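Local coordinates for Rod shape determining protein RodA (Thermus thermophilus, PDB 6BAR) that probably polymerises lipid-linked peptidoglycan precursors into glycan strands for cell wall elongation, as an integral membrane glycosyltransferase of the SEDS family, at residues Leu47-Leu52 / Ser338-Leu343; Phe17-Ile22 / Leu329-Tyr334; Leu298-Phe303 / Gly347-Val352. One frame throughout, in Å; residues are numbered along the deposited sequence.

Contact 1 (Leu47-Leu52 / Ser338-Leu343). With OLC ((2R)-2,3-dihydroxypropyl (9Z)-octadec-9-enoate), chain C.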
loop_
_atom_site.group_PDB
_atom_site.type_symbol
_atom_site.label_atom_id
_atom_site.label_comp_id
_atom_site.label_asym_id
_atom_site.label_seq_id
_atom_site.Cartn_x
_atom_site.Cartn_y
_atom_site.Cartn_z
ATOM N N LEU A 47 -10.989 -4.450 -10.671
ATOM C CA LEU A 47 -9.857 -5.270 -11.105
ATOM C C LEU A 47 -9.497 -4.969 -12.549
ATOM O O LEU A 47 -8.314 -4.855 -12.892
ATOM C CB LEU A 47 -10.161 -6.763 -10.940
ATOM C CG LEU A 47 -9.110 -7.758 -11.477
ATOM C CD1 LEU A 47 -7.828 -7.774 -10.643
ATOM C CD2 LEU A 47 -9.692 -9.159 -11.580
ATOM N N GLY A 48 -10.506 -4.859 -13.412
ATOM C CA GLY A 48 -10.239 -4.480 -14.789
ATOM C C GLY A 48 -9.493 -3.162 -14.883
ATOM O O GLY A 48 -8.465 -3.061 -15.555
ATOM N N LEU A 49 -10.002 -2.135 -14.196
ATOM C CA LEU A 49 -9.327 -0.840 -14.155
ATOM C C LEU A 49 -7.919 -0.958 -13.590
ATOM O O LEU A 49 -7.003 -0.275 -14.052
ATOM C CB LEU A 49 -10.133 0.147 -13.319
ATOM C CG LEU A 49 -11.477 0.555 -13.883
ATOM C CD1 LEU A 49 -12.171 1.454 -12.886
ATOM C CD2 LEU A 49 -11.266 1.259 -15.213
ATOM N N GLY A 50 -7.732 -1.810 -12.582
ATOM C CA GLY A 50 -6.433 -1.916 -11.945
ATOM C C GLY A 50 -5.401 -2.522 -12.870
ATOM O O GLY A 50 -4.318 -1.965 -13.059
ATOM N N LEU A 51 -5.728 -3.674 -13.456
ATOM C CA LEU A 51 -4.852 -4.271 -14.458
ATOM C C LEU A 51 -4.610 -3.309 -15.611
ATOM O O LEU A 51 -3.477 -3.164 -16.076
ATOM C CB LEU A 51 -5.441 -5.580 -14.979
ATOM C CG LEU A 51 -5.719 -6.633 -13.908
ATOM C CD1 LEU A 51 -6.240 -7.919 -14.531
ATOM C CD2 LEU A 51 -4.475 -6.897 -13.076
ATOM N N LEU A 52 -5.659 -2.631 -16.075
ATOM C CA LEU A 52 -5.495 -1.705 -17.186
ATOM C C LEU A 52 -4.542 -0.572 -16.830
ATOM O O LEU A 52 -3.681 -0.206 -17.632
ATOM C CB LEU A 52 -6.849 -1.148 -17.603
ATOM C CG LEU A 52 -6.786 -0.121 -18.729
ATOM C CD1 LEU A 52 -6.096 -0.700 -19.961
ATOM C CD2 LEU A 52 -8.193 0.322 -19.053
ATOM N N SER A 338 -8.744 0.488 -3.186
ATOM C CA SER A 338 -7.557 -0.167 -2.641
ATOM C C SER A 338 -6.988 -1.169 -3.633
ATOM O O SER A 338 -5.771 -1.231 -3.834
ATOM C CB SER A 338 -7.881 -0.854 -1.318
ATOM O OG SER A 338 -6.719 -1.471 -0.789
ATOM N N LEU A 339 -7.856 -1.958 -4.265
ATOM C CA LEU A 339 -7.412 -2.876 -5.306
ATOM C C LEU A 339 -6.693 -2.136 -6.428
ATOM O O LEU A 339 -5.571 -2.496 -6.807
ATOM C CB LEU A 339 -8.609 -3.635 -5.862
ATOM C CG LEU A 339 -8.240 -4.790 -6.770
ATOM C CD1 LEU A 339 -7.578 -5.871 -5.934
ATOM C CD2 LEU A 339 -9.488 -5.304 -7.445
ATOM N N ILE A 340 -7.337 -1.103 -6.982
ATOM C CA ILE A 340 -6.738 -0.369 -8.093
ATOM C C ILE A 340 -5.402 0.237 -7.681
ATOM O O ILE A 340 -4.416 0.151 -8.420
ATOM C CB ILE A 340 -7.712 0.701 -8.614
ATOM C CG1 ILE A 340 -8.865 0.039 -9.367
ATOM C CG2 ILE A 340 -6.989 1.680 -9.519
ATOM C CD1 ILE A 340 -9.923 1.011 -9.838
ATOM N N ALA A 341 -5.336 0.830 -6.488
ATOM C CA ALA A 341 -4.110 1.492 -6.056
ATOM C C ALA A 341 -3.002 0.487 -5.773
ATOM O O ALA A 341 -1.830 0.749 -6.069
ATOM C CB ALA A 341 -4.383 2.341 -4.821
ATOM N N THR A 342 -3.342 -0.666 -5.192
ATOM C CA THR A 342 -2.333 -1.694 -4.968
ATOM C C THR A 342 -1.805 -2.222 -6.290
ATOM O O THR A 342 -0.599 -2.444 -6.442
ATOM C CB THR A 342 -2.902 -2.842 -4.133
ATOM O OG1 THR A 342 -3.499 -2.321 -2.941
ATOM C CG2 THR A 342 -1.793 -3.813 -3.749
ATOM N N LEU A 343 -2.692 -2.415 -7.264
ATOM C CA LEU A 343 -2.243 -2.849 -8.580
ATOM C C LEU A 343 -1.352 -1.803 -9.238
ATOM O O LEU A 343 -0.344 -2.145 -9.863
ATOM C CB LEU A 343 -3.450 -3.165 -9.456
ATOM C CG LEU A 343 -4.153 -4.430 -8.997
ATOM C CD1 LEU A 343 -5.143 -4.851 -10.051
ATOM C CD2 LEU A 343 -3.146 -5.540 -8.721
HETATM C C10 OLC C . -1.345 6.228 -8.480
HETATM C C9 OLC C . -2.248 5.387 -7.937
HETATM C C8 OLC C . -3.436 5.933 -7.170
HETATM C C24 OLC C . -14.646 2.577 -8.365
HETATM C C7 OLC C . -4.633 5.022 -7.358
HETATM C C6 OLC C . -5.909 5.803 -7.124
HETATM C C5 OLC C . -6.779 5.114 -6.094
HETATM C C4 OLC C . -8.238 5.373 -6.410
HETATM C C3 OLC C . -8.558 4.886 -7.810
HETATM C C2 OLC C . -10.042 4.592 -7.924
HETATM C C21 OLC C . -12.757 4.152 -8.776
HETATM C C1 OLC C . -10.621 5.128 -9.220
HETATM C C22 OLC C . -13.705 3.146 -9.403
HETATM O O19 OLC C . -10.066 6.034 -9.815
HETATM O O25 OLC C . -14.967 1.242 -8.694
HETATM O O23 OLC C . -14.459 3.770 -10.416
HETATM O O20 OLC C . -11.808 4.572 -9.739
#
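I340 and L343 carry much of this apolar contact, lying against helix 47-52 on two sides of G50. The two segments run nearly parallel, their axes 16° apart and 8.1 Å away at closest approach; G50 CA comes within 4.2 Å of I340 CA.

Contacts between side chains come first. CD1 of I340 reaches CB of L49 at 3.6 Å, the two side chains crossing at a slant. With CG1 set anti to the carbonyl carbon (chi1 -72°), I340 points that branch at L49 while CG2 faces the oleoyl lipid OLC, 4.0 Å from its C3. CD1 of L343 meets CD2 of L51 at 3.7 Å and CD1 of L47 at 4.0 Å, joining residues one helical turn apart.

A second group sets side chains against backbone. CG1 of I340 packs on N and CA of G50; an alanine at I340 is likely to leave a gap over G50 and take from L49 the CD1 methyl it packs on. L343 CD1 lies 3.7 Å from G50 C, over a position that carries no side chain, and L339 CD2 approaches L47 N at 3.7 Å.

V19, V23 and F27 of helix 13-30 add to the packing around L343 and L47. Because the side chains that meet are all hydrocarbon, packed on each other and on the backbone, with no polar bond between the segments, the association depends on shape and apolar burial, as suits two helices predicted to span the membrane.

Contact 2 (Phe17-Ile22 / Leu329-Tyr334)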
loop_
_atom_site.group_PDB
_atom_site.type_symbol
_atom_site.label_atom_id
_atom_site.label_comp_id
_atom_site.label_asym_id
_atom_site.label_seq_id
_atom_site.Cartn_x
_atom_site.Cartn_y
_atom_site.Cartn_z
ATOM N N PHE A 17 2.711 -13.907 -10.412
ATOM C CA PHE A 17 1.868 -15.031 -10.002
ATOM C C PHE A 17 1.402 -14.878 -8.562
ATOM O O PHE A 17 0.278 -15.263 -8.226
ATOM C CB PHE A 17 2.593 -16.370 -10.167
ATOM C CG PHE A 17 1.893 -17.530 -9.479
ATOM C CD1 PHE A 17 0.745 -18.094 -10.028
ATOM C CD2 PHE A 17 2.379 -18.047 -8.282
ATOM C CE1 PHE A 17 0.096 -19.151 -9.399
ATOM C CE2 PHE A 17 1.736 -19.107 -7.645
ATOM C CZ PHE A 17 0.594 -19.659 -8.207
ATOM N N LEU A 18 2.248 -14.320 -7.694
ATOM C CA LEU A 18 1.848 -14.124 -6.301
ATOM C C LEU A 18 0.687 -13.135 -6.191
ATOM O O LEU A 18 -0.313 -13.395 -5.498
ATOM C CB LEU A 18 3.047 -13.654 -5.475
ATOM C CG LEU A 18 4.240 -14.607 -5.333
ATOM C CD1 LEU A 18 5.286 -14.053 -4.365
ATOM C CD2 LEU A 18 3.800 -15.997 -4.901
ATOM N N VAL A 19 0.808 -11.984 -6.861
ATOM C CA VAL A 19 -0.277 -11.006 -6.849
ATOM C C VAL A 19 -1.551 -11.626 -7.410
ATOM O O VAL A 19 -2.634 -11.487 -6.827
ATOM C CB VAL A 19 0.126 -9.737 -7.621
ATOM C CG1 VAL A 19 -1.074 -8.811 -7.799
ATOM C CG2 VAL A 19 1.241 -9.016 -6.892
ATOM N N ALA A 20 -1.437 -12.346 -8.532
ATOM C CA ALA A 20 -2.617 -12.957 -9.144
ATOM C C ALA A 20 -3.256 -14.002 -8.232
ATOM O O ALA A 20 -4.484 -14.145 -8.210
ATOM C CB ALA A 20 -2.249 -13.577 -10.493
ATOM N N ALA A 21 -2.445 -14.722 -7.453
ATOM C CA ALA A 21 -2.976 -15.765 -6.578
ATOM C C ALA A 21 -3.730 -15.167 -5.395
ATOM O O ALA A 21 -4.833 -15.619 -5.045
ATOM C CB ALA A 21 -1.833 -16.658 -6.095
ATOM N N ILE A 22 -3.151 -14.138 -4.771
ATOM C CA ILE A 22 -3.860 -13.459 -3.687
ATOM C C ILE A 22 -5.151 -12.825 -4.206
ATOM O O ILE A 22 -6.201 -12.909 -3.557
ATOM C CB ILE A 22 -2.933 -12.436 -3.003
ATOM C CG1 ILE A 22 -1.673 -13.150 -2.502
ATOM C CG2 ILE A 22 -3.640 -11.745 -1.843
ATOM C CD1 ILE A 22 -0.759 -12.302 -1.644
ATOM N N LEU A 329 -7.186 -5.446 3.826
ATOM C CA LEU A 329 -6.168 -6.406 3.451
ATOM C C LEU A 329 -5.864 -6.225 1.970
ATOM O O LEU A 329 -6.758 -6.423 1.140
ATOM C CB LEU A 329 -6.647 -7.817 3.735
ATOM C CG LEU A 329 -5.554 -8.851 3.942
ATOM C CD1 LEU A 329 -4.631 -8.394 5.055
ATOM C CD2 LEU A 329 -6.196 -10.171 4.289
ATOM N N PRO A 330 -4.644 -5.838 1.599
ATOM C CA PRO A 330 -4.377 -5.471 0.200
ATOM C C PRO A 330 -4.575 -6.638 -0.763
ATOM O O PRO A 330 -4.150 -7.765 -0.499
ATOM C CB PRO A 330 -2.915 -5.001 0.233
ATOM C CG PRO A 330 -2.348 -5.538 1.525
ATOM C CD PRO A 330 -3.494 -5.577 2.478
ATOM N N LEU A 331 -5.244 -6.342 -1.889
ATOM C CA LEU A 331 -5.545 -7.286 -2.968
ATOM C C LEU A 331 -6.610 -8.308 -2.579
ATOM O O LEU A 331 -7.136 -9.017 -3.444
ATOM C CB LEU A 331 -4.279 -8.028 -3.431
ATOM C CG LEU A 331 -3.109 -7.241 -4.032
ATOM C CD1 LEU A 331 -1.883 -8.131 -4.144
ATOM C CD2 LEU A 331 -3.491 -6.678 -5.389
ATOM N N PHE A 332 -6.946 -8.389 -1.290
ATOM C CA PHE A 332 -7.834 -9.423 -0.768
ATOM C C PHE A 332 -9.159 -8.879 -0.256
ATOM O O PHE A 332 -10.223 -9.397 -0.616
ATOM C CB PHE A 332 -7.132 -10.198 0.355
ATOM C CG PHE A 332 -7.900 -11.397 0.836
ATOM C CD1 PHE A 332 -7.870 -12.581 0.117
ATOM C CD2 PHE A 332 -8.649 -11.343 2.006
ATOM C CE1 PHE A 332 -8.576 -13.687 0.549
ATOM C CE2 PHE A 332 -9.356 -12.448 2.449
ATOM C CZ PHE A 332 -9.320 -13.622 1.718
ATOM N N SER A 333 -9.131 -7.860 0.596
ATOM C CA SER A 333 -10.366 -7.341 1.159
ATOM C C SER A 333 -11.143 -6.543 0.115
ATOM O O SER A 333 -10.610 -6.136 -0.923
ATOM C CB SER A 333 -10.073 -6.468 2.382
ATOM O OG SER A 333 -11.275 -6.033 2.996
ATOM N N TYR A 334 -12.424 -6.322 0.408
ATOM C CA TYR A 334 -13.305 -5.616 -0.514
ATOM C C TYR A 334 -12.971 -4.130 -0.555
ATOM O O TYR A 334 -12.688 -3.513 0.476
ATOM C CB TYR A 334 -14.770 -5.806 -0.109
ATOM C CG TYR A 334 -15.715 -4.946 -0.911
ATOM C CD1 TYR A 334 -16.095 -5.313 -2.196
ATOM C CD2 TYR A 334 -16.206 -3.755 -0.396
ATOM C CE1 TYR A 334 -16.948 -4.524 -2.943
ATOM C CE2 TYR A 334 -17.056 -2.958 -1.135
ATOM C CZ TYR A 334 -17.425 -3.349 -2.407
ATOM O OH TYR A 334 -18.276 -2.561 -3.146
#
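L331 projects from its loop toward helix 17-22 and meets V19 and I22 with its side chain at about a right angle to both. Against V19 the forked end does the touching: CD1 and CD2 of L331 stand 3.8 and 4.0 Å from V19 CG1, so one methyl of the valine faces both prongs. Against I22 it is the root of the side chain, CB, that packs on the isoleucine CG2 at 4.1 Å.

This presentation depends on the backbone. L329-F332 forms a type II beta turn, with L331 in the left-handed region (phi 72°) and F332 N bonded to L329 O. Just beyond L331, the F332 ring turns its edge to the helix, where I22 O lies near the ring plane, 4.0 Å from CD1. The same ring packs edge-to-face with W261.

The side chains that meet are thus apolar, but I22 O also looks onto the loop, toward L331 O and the edge of the F332 ring. L329 O is satisfied within the loop by F332 N and S333 N, and P330 O by the hydroxyl of Y277 on helix 266-288. With these carbonyls satisfied, the turn L329-F332 can lie buried among the helices.

Contact 3 (Leu298-Phe303 / Gly347-Val352)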
loop_
_atom_site.group_PDB
_atom_site.type_symbol
_atom_site.label_atom_id
_atom_site.label_comp_id
_atom_site.label_asym_id
_atom_site.label_seq_id
_atom_site.Cartn_x
_atom_site.Cartn_y
_atom_site.Cartn_z
ATOM N N LEU A 298 15.527 1.664 -1.977
ATOM C CA LEU A 298 14.701 2.354 -0.992
ATOM C C LEU A 298 13.225 2.315 -1.368
ATOM O O LEU A 298 12.373 2.054 -0.515
ATOM C CB LEU A 298 15.168 3.800 -0.828
ATOM C CG LEU A 298 16.569 3.995 -0.258
ATOM C CD1 LEU A 298 16.813 5.469 -0.006
ATOM C CD2 LEU A 298 16.756 3.179 1.015
ATOM N N PHE A 299 12.904 2.576 -2.634
ATOM C CA PHE A 299 11.507 2.614 -3.060
ATOM C C PHE A 299 10.843 1.247 -2.904
ATOM O O PHE A 299 9.753 1.135 -2.317
ATOM C CB PHE A 299 11.438 3.117 -4.507
ATOM C CG PHE A 299 10.068 3.053 -5.124
ATOM C CD1 PHE A 299 9.040 3.877 -4.680
ATOM C CD2 PHE A 299 9.816 2.188 -6.173
ATOM C CE1 PHE A 299 7.778 3.818 -5.262
ATOM C CE2 PHE A 299 8.563 2.125 -6.764
ATOM C CZ PHE A 299 7.542 2.940 -6.307
ATOM N N LEU A 300 11.493 0.195 -3.409
ATOM C CA LEU A 300 10.950 -1.156 -3.281
ATOM C C LEU A 300 10.759 -1.548 -1.821
ATOM O O LEU A 300 9.732 -2.140 -1.460
ATOM C CB LEU A 300 11.865 -2.165 -3.981
ATOM C CG LEU A 300 11.614 -2.395 -5.475
ATOM C CD1 LEU A 300 12.078 -1.220 -6.301
ATOM C CD2 LEU A 300 12.230 -3.691 -5.985
ATOM N N SER A 301 11.734 -1.227 -0.961
ATOM C CA SER A 301 11.622 -1.631 0.437
ATOM C C SER A 301 10.534 -0.844 1.159
ATOM O O SER A 301 9.814 -1.406 1.994
ATOM C CB SER A 301 12.966 -1.480 1.149
ATOM O OG SER A 301 13.449 -0.149 1.078
ATOM N N GLY A 302 10.393 0.450 0.852
ATOM C CA GLY A 302 9.301 1.222 1.428
ATOM C C GLY A 302 7.945 0.668 1.038
ATOM O O GLY A 302 7.045 0.538 1.880
ATOM N N PHE A 303 7.789 0.307 -0.238
ATOM C CA PHE A 303 6.530 -0.276 -0.694
ATOM C C PHE A 303 6.221 -1.575 0.049
ATOM O O PHE A 303 5.106 -1.766 0.564
ATOM C CB PHE A 303 6.584 -0.516 -2.204
ATOM C CG PHE A 303 5.242 -0.768 -2.825
ATOM C CD1 PHE A 303 4.478 0.285 -3.298
ATOM C CD2 PHE A 303 4.746 -2.056 -2.938
ATOM C CE1 PHE A 303 3.239 0.056 -3.871
ATOM C CE2 PHE A 303 3.509 -2.291 -3.516
ATOM C CZ PHE A 303 2.756 -1.236 -3.982
ATOM N N GLY A 347 2.453 -2.238 -10.316
ATOM C CA GLY A 347 2.942 -1.951 -11.658
ATOM C C GLY A 347 4.169 -1.059 -11.648
ATOM O O GLY A 347 5.130 -1.291 -12.391
ATOM N N LEU A 348 4.154 -0.024 -10.806
ATOM C CA LEU A 348 5.335 0.818 -10.642
ATOM C C LEU A 348 6.535 -0.002 -10.178
ATOM O O LEU A 348 7.638 0.121 -10.725
ATOM C CB LEU A 348 5.049 1.947 -9.652
ATOM C CG LEU A 348 4.572 3.287 -10.205
ATOM C CD1 LEU A 348 3.440 3.100 -11.197
ATOM C CD2 LEU A 348 4.135 4.202 -9.070
ATOM N N VAL A 349 6.344 -0.834 -9.151
ATOM C CA VAL A 349 7.479 -1.601 -8.652
ATOM C C VAL A 349 7.986 -2.559 -9.733
ATOM O O VAL A 349 9.200 -2.756 -9.884
ATOM C CB VAL A 349 7.112 -2.318 -7.332
ATOM C CG1 VAL A 349 6.308 -3.576 -7.561
ATOM C CG2 VAL A 349 8.354 -2.642 -6.531
ATOM N N LEU A 350 7.080 -3.104 -10.550
ATOM C CA LEU A 350 7.470 -4.045 -11.597
ATOM C C LEU A 350 8.263 -3.354 -12.701
ATOM O O LEU A 350 9.225 -3.926 -13.239
ATOM C CB LEU A 350 6.218 -4.704 -12.174
ATOM C CG LEU A 350 6.253 -6.213 -12.358
ATOM C CD1 LEU A 350 6.524 -6.880 -11.029
ATOM C CD2 LEU A 350 4.939 -6.694 -12.948
ATOM N N LEU A 351 7.869 -2.128 -13.058
ATOM C CA LEU A 351 8.616 -1.395 -14.073
ATOM C C LEU A 351 9.950 -0.898 -13.534
ATOM O O LEU A 351 10.920 -0.813 -14.295
ATOM C CB LEU A 351 7.793 -0.230 -14.636
ATOM C CG LEU A 351 7.817 1.164 -14.008
ATOM C CD1 LEU A 351 8.975 2.015 -14.522
ATOM C CD2 LEU A 351 6.486 1.878 -14.240
ATOM N N VAL A 352 10.044 -0.565 -12.243
ATOM C CA VAL A 352 11.366 -0.172 -11.767
ATOM C C VAL A 352 12.270 -1.389 -11.628
ATOM O O VAL A 352 13.496 -1.250 -11.713
ATOM C CB VAL A 352 11.341 0.634 -10.449
ATOM C CG1 VAL A 352 10.620 1.956 -10.642
ATOM C CG2 VAL A 352 10.735 -0.157 -9.328
#
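V349 and L300 meet bump to branch point. CG2 of V349 is the bump, and it rests on the methine side of the L300 fork, 3.4 Å from CG; both prongs bend away from it, CD1 at 4.0 Å and CD2 at 4.1 Å from that one methyl. The two side chains meet obliquely.

Nearly one turn further along helix 347-352, V352 offers a second bump. Its CG2 occupies the notch between neighbouring residues of the opposing helix, 3.5 Å from L300 CD1 and 4.0 Å from F299 CD2. L300 and V352 lie alongside, pointing opposite ways, whereas V352 and the phenylalanine side chain cross at about a right angle.

F299 reverses the roles, for here the larger bump comes from helix 298-303. With CG anti to the backbone N (chi1 173°), the ring is carried across to the partner helix and presents its rim to L348 and V352, its CZ lying 4.3 Å from L348 CB. CA of V349, between those two residues, approaches the ring obliquely. Behind this arrangement F66 and residues of helix 106-121, among them L115 and A119, enclose F299, while L65 packs on both L348 and V352.

The segments run roughly antiparallel at 150°, their axes 10.6 Å apart, a distance bridged by aliphatic branches and an aromatic ring. Such apolar interlocking is characteristic of a polytopic helical membrane bundle, here between consecutive, oppositely directed helices of the SEDS fold.

From the N terminus, the chain lays down helix 13-30 and then helix 39-56, whose partners in contacts 1 and 2 come near the C-terminal end. Contact 2 closes a loop of 306 residues when the loop 329-334 returns to 17-22; contact 1 closes one of 285 when 338-343 reaches 47-52. Contact 3, spanning only 43 residues, joins helices 294-319 and 336-354. None nests within another: every pair crosses. Contacts 1 and 2 touch directly, L343 CD2 lying 3.5 Å from L331 CD2, whereas contacts 1 and 3 share helix 336-354, with centres about 16 Å apart. Helix 336-354 ties helix 39-56 to helix 294-319, while the loop leading into it holds helix 13-30.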